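Local coordinates for protein cellulase IBT99 (Metagenomes, PDB 6WBT) that probably hydrolyses 6-phospho-alpha-glucosides as a family 4 glycoside hydrolase that binds NAD and manganese, with glucose 6-phosphate held in its sugar pocket, at residues Y226-E231 with D260-T265; A237-K240 with W244-T247. All coordinates share one frame; numbering follows the deposited sequence.

Interaction 1 of 2, residues Y226-E231 with D260-T265; sequences YGYVSE and DYLPNT
Y228 reaches across from the loop 226-231 to the backbone of 260-265 and donates a hydrogen bond from its OH to the carbonyl O of P263. Y228 sits in a type II' beta turn, Y226 to V229, that follows helix 216-226. G227 leaves the helix with positive phi, which glycine accepts readily. The tyrosine joins this turn to the short strand 262-263, which pairs with strand 202-210. The bond is 2.7 Å long from Y228 OH to P263 O. The carbonyl O lies at the edge of the tyrosine ring, near its plane. The C=O...donor angle is 144°, and the donor is tilted 21° from the carbonyl plane. With its ring beside the backbone N (chi1 -72°), Y228 can extend its hydroxyl toward strand 262-263. There the OH also packs on L262 CB at 3.5 Å. CD2 of Y228 lies 3.8 Å from OG1 of T265, the two side chains running past each other in opposite directions. Further out, Y228 rests on I177 and V223, while L262 and N264 pair through their backbones with F205 and G203. CB of N264 points away from 226-231; OD1 caps the backbone N of Y266, and ND2 bonds Y196 OH.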
loop_
_atom_site.group_PDB
_atom_site.type_symbol
_atom_site.label_atom_id
_atom_site.label_comp_id
_atom_site.label_asym_id
_atom_site.label_seq_id
_atom_site.Cartn_x
_atom_site.Cartn_y
_atom_site.Cartn_z
ATOM N N TYR A 226 2.265 -34.569 21.527
ATOM C CA TYR A 226 2.899 -35.625 20.750
ATOM C C TYR A 226 3.344 -35.178 19.364
ATOM O O TYR A 226 3.905 -35.990 18.620
ATOM C CB TYR A 226 1.952 -36.824 20.606
ATOM C CG TYR A 226 1.208 -37.182 21.871
ATOM C CD1 TYR A 226 1.862 -37.772 22.943
ATOM C CD2 TYR A 226 -0.154 -36.937 21.988
ATOM C CE1 TYR A 226 1.182 -38.103 24.100
ATOM C CE2 TYR A 226 -0.842 -37.264 23.139
ATOM C CZ TYR A 226 -0.170 -37.847 24.192
ATOM O OH TYR A 226 -0.853 -38.174 25.341
ATOM N N GLY A 227 3.115 -33.920 18.995
ATOM C CA GLY A 227 3.439 -33.504 17.648
ATOM C C GLY A 227 2.421 -34.039 16.652
ATOM O O GLY A 227 1.287 -34.389 16.991
ATOM N N TYR A 228 2.853 -34.104 15.394
ATOM C CA TYR A 228 2.034 -34.649 14.321
ATOM C C TYR A 228 2.068 -36.172 14.264
ATOM O O TYR A 228 1.714 -36.751 13.231
ATOM C CB TYR A 228 2.474 -34.063 12.977
ATOM C CG TYR A 228 2.102 -32.608 12.794
ATOM C CD1 TYR A 228 0.843 -32.144 13.152
ATOM C CD2 TYR A 228 3.010 -31.699 12.268
ATOM C CE1 TYR A 228 0.497 -30.816 12.986
ATOM C CE2 TYR A 228 2.675 -30.369 12.100
ATOM C CZ TYR A 228 1.417 -29.933 12.460
ATOM O OH TYR A 228 1.078 -28.610 12.294
ATOM N N VAL A 229 2.481 -36.828 15.345
ATOM C CA VAL A 229 2.601 -38.279 15.402
ATOM C C VAL A 229 1.479 -38.830 16.270
ATOM O O VAL A 229 1.301 -38.399 17.416
ATOM C CB VAL A 229 3.974 -38.711 15.944
ATOM C CG1 VAL A 229 3.942 -40.170 16.364
ATOM C CG2 VAL A 229 5.050 -38.487 14.896
ATOM N N SER A 230 0.725 -39.775 15.722
ATOM C CA SER A 230 -0.274 -40.528 16.462
ATOM C C SER A 230 0.105 -42.003 16.452
ATOM O O SER A 230 1.044 -42.425 15.769
ATOM C CB SER A 230 -1.675 -40.329 15.870
ATOM O OG SER A 230 -1.745 -40.835 14.547
ATOM N N GLU A 231 -0.635 -42.795 17.228
ATOM C CA GLU A 231 -0.392 -44.232 17.253
ATOM C C GLU A 231 -0.834 -44.909 15.961
ATOM O O GLU A 231 -0.304 -45.971 15.621
ATOM C CB GLU A 231 -1.092 -44.862 18.457
ATOM C CG GLU A 231 -0.642 -44.281 19.789
ATOM C CD GLU A 231 0.856 -44.402 20.004
ATOM O OE1 GLU A 231 1.322 -45.506 20.357
ATOM O OE2 GLU A 231 1.569 -43.395 19.811
ATOM N N ASP A 260 -0.953 -19.589 18.247
ATOM C CA ASP A 260 -1.944 -19.078 17.305
ATOM C C ASP A 260 -2.355 -20.149 16.301
ATOM O O ASP A 260 -3.537 -20.489 16.186
ATOM C CB ASP A 260 -1.398 -17.844 16.583
ATOM C CG ASP A 260 -1.270 -16.641 17.495
ATOM O OD1 ASP A 260 -2.207 -16.384 18.280
ATOM O OD2 ASP A 260 -0.230 -15.952 17.426
ATOM N N TYR A 261 -1.389 -20.692 15.564
ATOM C CA TYR A 261 -1.661 -21.610 14.470
ATOM C C TYR A 261 -0.877 -22.901 14.667
ATOM O O TYR A 261 0.039 -22.984 15.489
ATOM C CB TYR A 261 -1.299 -20.981 13.116
ATOM C CG TYR A 261 -1.752 -19.547 12.957
ATOM C CD1 TYR A 261 -3.058 -19.172 13.245
ATOM C CD2 TYR A 261 -0.869 -18.565 12.528
ATOM C CE1 TYR A 261 -3.474 -17.861 13.105
ATOM C CE2 TYR A 261 -1.276 -17.251 12.385
ATOM C CZ TYR A 261 -2.578 -16.905 12.675
ATOM O OH TYR A 261 -2.986 -15.599 12.533
ATOM N N LEU A 262 -1.256 -23.916 13.898
ATOM C CA LEU A 262 -0.480 -25.148 13.832
ATOM C C LEU A 262 0.651 -24.970 12.827
ATOM O O LEU A 262 0.385 -24.670 11.658
ATOM C CB LEU A 262 -1.365 -26.320 13.436
ATOM C CG LEU A 262 -2.278 -26.849 14.543
ATOM C CD1 LEU A 262 -3.289 -27.835 13.986
ATOM C CD2 LEU A 262 -1.444 -27.496 15.638
ATOM N N PRO A 263 1.907 -25.145 13.228
ATOM C CA PRO A 263 3.020 -24.762 12.359
ATOM C C PRO A 263 3.272 -25.761 11.244
ATOM O O PRO A 263 2.952 -26.948 11.343
ATOM C CB PRO A 263 4.210 -24.720 13.324
ATOM C CG PRO A 263 3.869 -25.745 14.352
ATOM C CD PRO A 263 2.370 -25.683 14.519
ATOM N N ASN A 264 3.859 -25.252 10.164
ATOM C CA ASN A 264 4.399 -26.125 9.136
ATOM C C ASN A 264 5.583 -26.901 9.699
ATOM O O ASN A 264 6.294 -26.431 10.593
ATOM C CB ASN A 264 4.821 -25.316 7.908
ATOM C CG ASN A 264 5.167 -26.192 6.713
ATOM O OD1 ASN A 264 5.986 -27.106 6.811
ATOM N ND2 ASN A 264 4.537 -25.915 5.578
ATOM N N THR A 265 5.785 -28.107 9.168
ATOM C CA THR A 265 6.818 -28.990 9.698
ATOM C C THR A 265 8.208 -28.374 9.562
ATOM O O THR A 265 9.046 -28.510 10.461
ATOM C CB THR A 265 6.742 -30.345 8.989
ATOM O OG1 THR A 265 5.689 -31.128 9.567
ATOM C CG2 THR A 265 8.048 -31.100 9.105
#

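Interaction 2 of 2, residues A237-K240 with W244-T247; sequences ALLK and WVHT. With G6P (6-O-phosphono-alpha-D-glucopyranose), chain F.
The W244 indole has L238 over one face and the bound sugar phosphate at its edge. L238 CD1 sits 4.0 Å from the centroid of the five-membered ring of W244, 24° off the ring normal, in a CH-pi contact. The methyl is offset toward the rim, and its nearest ring atom is NE1 of W244, 3.7 Å from L238 CD1. At the edge, CZ2 of W244 lies next to O5 of glucose 6-phosphate. CH2 of W244 is 3.4 Å from the same O5. The leucine reaches the indole because its CG lies opposite the backbone N (chi1 -175°), with CD1 carried over the ring. Next along the chain, CD1 of L239 meets CG2 of V245 at 3.8 Å, and the carbonyl O of L239 lies against the same methyl. This joins the loop before helix 242-249 to the first turn of that helix. L238 also packs on E176 and R180 of helix 173-184, and W244 on M173. No hydrogen bond links the two segments, so they meet by apolar packing. W244 lines the sugar pocket. Its ring edge at O5 is carbon, so that contact is van der Waals, while D172, E110, R286, R94, R294 and Y266 hydrogen-bond the ligand.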
loop_
_atom_site.group_PDB
_atom_site.type_symbol
_atom_site.label_atom_id
_atom_site.label_comp_id
_atom_site.label_asym_id
_atom_site.label_seq_id
_atom_site.Cartn_x
_atom_site.Cartn_y
_atom_site.Cartn_z
ATOM N N ALA A 237 3.578 -45.948 6.032
ATOM C CA ALA A 237 4.922 -46.182 5.517
ATOM C C ALA A 237 5.853 -44.992 5.693
ATOM O O ALA A 237 7.072 -45.181 5.774
ATOM C CB ALA A 237 4.859 -46.562 4.036
ATOM N N LEU A 238 5.316 -43.770 5.745
ATOM C CA LEU A 238 6.178 -42.600 5.884
ATOM C C LEU A 238 6.826 -42.549 7.262
ATOM O O LEU A 238 8.002 -42.190 7.389
ATOM C CB LEU A 238 5.383 -41.321 5.624
ATOM C CG LEU A 238 6.217 -40.037 5.629
ATOM C CD1 LEU A 238 6.867 -39.806 4.270
ATOM C CD2 LEU A 238 5.381 -38.838 6.052
ATOM N N LEU A 239 6.077 -42.906 8.304
ATOM C CA LEU A 239 6.590 -42.862 9.668
ATOM C C LEU A 239 7.519 -44.023 9.997
ATOM O O LEU A 239 7.947 -44.140 11.150
ATOM C CB LEU A 239 5.429 -42.831 10.668
ATOM C CG LEU A 239 4.841 -41.461 11.028
ATOM C CD1 LEU A 239 5.921 -40.541 11.583
ATOM C CD2 LEU A 239 4.138 -40.816 9.840
ATOM N N LYS A 240 7.838 -44.885 9.028
ATOM C CA LYS A 240 8.848 -45.910 9.269
ATOM C C LYS A 240 10.233 -45.291 9.392
ATOM O O LYS A 240 11.042 -45.722 10.222
ATOM C CB LYS A 240 8.827 -46.951 8.151
ATOM C CG LYS A 240 7.512 -47.695 8.000
ATOM C CD LYS A 240 7.640 -48.879 7.045
ATOM C CE LYS A 240 7.734 -48.447 5.583
ATOM N NZ LYS A 240 9.083 -47.958 5.176
ATOM N N TRP A 244 11.629 -38.990 9.934
ATOM C CA TRP A 244 10.308 -38.376 9.840
ATOM C C TRP A 244 9.581 -38.392 11.178
ATOM O O TRP A 244 8.757 -37.510 11.442
ATOM C CB TRP A 244 9.466 -39.075 8.772
ATOM C CG TRP A 244 9.691 -38.548 7.386
ATOM C CD1 TRP A 244 10.088 -39.260 6.292
ATOM C CD2 TRP A 244 9.536 -37.192 6.947
ATOM N NE1 TRP A 244 10.186 -38.434 5.199
ATOM C CE2 TRP A 244 9.854 -37.159 5.575
ATOM C CE3 TRP A 244 9.159 -36.002 7.580
ATOM C CZ2 TRP A 244 9.806 -35.986 4.826
ATOM C CZ3 TRP A 244 9.114 -34.839 6.834
ATOM C CH2 TRP A 244 9.435 -34.839 5.472
ATOM N N VAL A 245 9.860 -39.383 12.026
ATOM C CA VAL A 245 9.264 -39.405 13.359
ATOM C C VAL A 245 9.806 -38.254 14.196
ATOM O O VAL A 245 9.048 -37.526 14.847
ATOM C CB VAL A 245 9.515 -40.762 14.039
ATOM C CG1 VAL A 245 8.816 -40.814 15.390
ATOM C CG2 VAL A 245 9.048 -41.897 13.148
ATOM N N HIS A 246 11.129 -38.077 14.192
ATOM C CA HIS A 246 11.733 -36.942 14.880
ATOM C C HIS A 246 11.281 -35.620 14.275
ATOM O O HIS A 246 11.153 -34.620 14.992
ATOM C CB HIS A 246 13.258 -37.059 14.831
ATOM C CG HIS A 246 13.977 -35.843 15.324
ATOM N ND1 HIS A 246 14.342 -35.676 16.643
ATOM C CD2 HIS A 246 14.403 -34.734 14.673
ATOM C CE1 HIS A 246 14.961 -34.518 16.783
ATOM N NE2 HIS A 246 15.010 -33.926 15.604
ATOM N N THR A 247 11.028 -35.598 12.966
ATOM C CA THR A 247 10.622 -34.361 12.309
ATOM C C THR A 247 9.202 -33.966 12.695
ATOM O O THR A 247 8.920 -32.783 12.919
ATOM C CB THR A 247 10.744 -34.514 10.793
ATOM O OG1 THR A 247 11.999 -35.128 10.474
ATOM C CG2 THR A 247 10.681 -33.161 10.120
HETATM C C1 G6P F . 8.141 -33.729 1.666
HETATM C C2 G6P F . 8.718 -32.352 1.350
HETATM C C3 G6P F . 9.843 -32.450 0.326
HETATM C C4 G6P F . 10.863 -33.497 0.755
HETATM C C5 G6P F . 10.148 -34.816 1.023
HETATM C C6 G6P F . 11.108 -35.935 1.413
HETATM O O1 G6P F . 7.489 -34.252 0.504
HETATM O O2 G6P F . 7.682 -31.505 0.839
HETATM O O3 G6P F . 10.483 -31.177 0.193
HETATM O O4 G6P F . 11.841 -33.674 -0.275
HETATM O O5 G6P F . 9.187 -34.619 2.060
HETATM O O6 G6P F . 12.464 -35.508 1.301
HETATM P P G6P F . 13.648 -36.598 1.332
HETATM O O1P G6P F . 14.729 -35.947 2.159
HETATM O O2P G6P F . 13.997 -36.812 -0.121
HETATM O O3P G6P F . 13.008 -37.799 1.989
#

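Interactions 1 and 2 both lie in the C-terminal family 4 domain, with centres 13 Å apart. In sequence, interaction 2 falls between the two segments of interaction 1. They touch directly: CG2 of T265 packs on CG2 of T247 at 3.5 Å, and CG2 of V229 on CD1 of L239 at 4.0 Å. Helix 242-249 thus has residues of interaction 1 against it, while its W244 borders the sugar. Interaction 1 is a shell further out: between nearest atoms, the T265 side chain is about 8 Å from glucose 6-phosphate and about 10 Å from manganese. Next in the chain after T265, Y266 hydrogen-bonds the ligand. The W244 side chain is about 8 Å, nearest atoms, from both NAD and manganese.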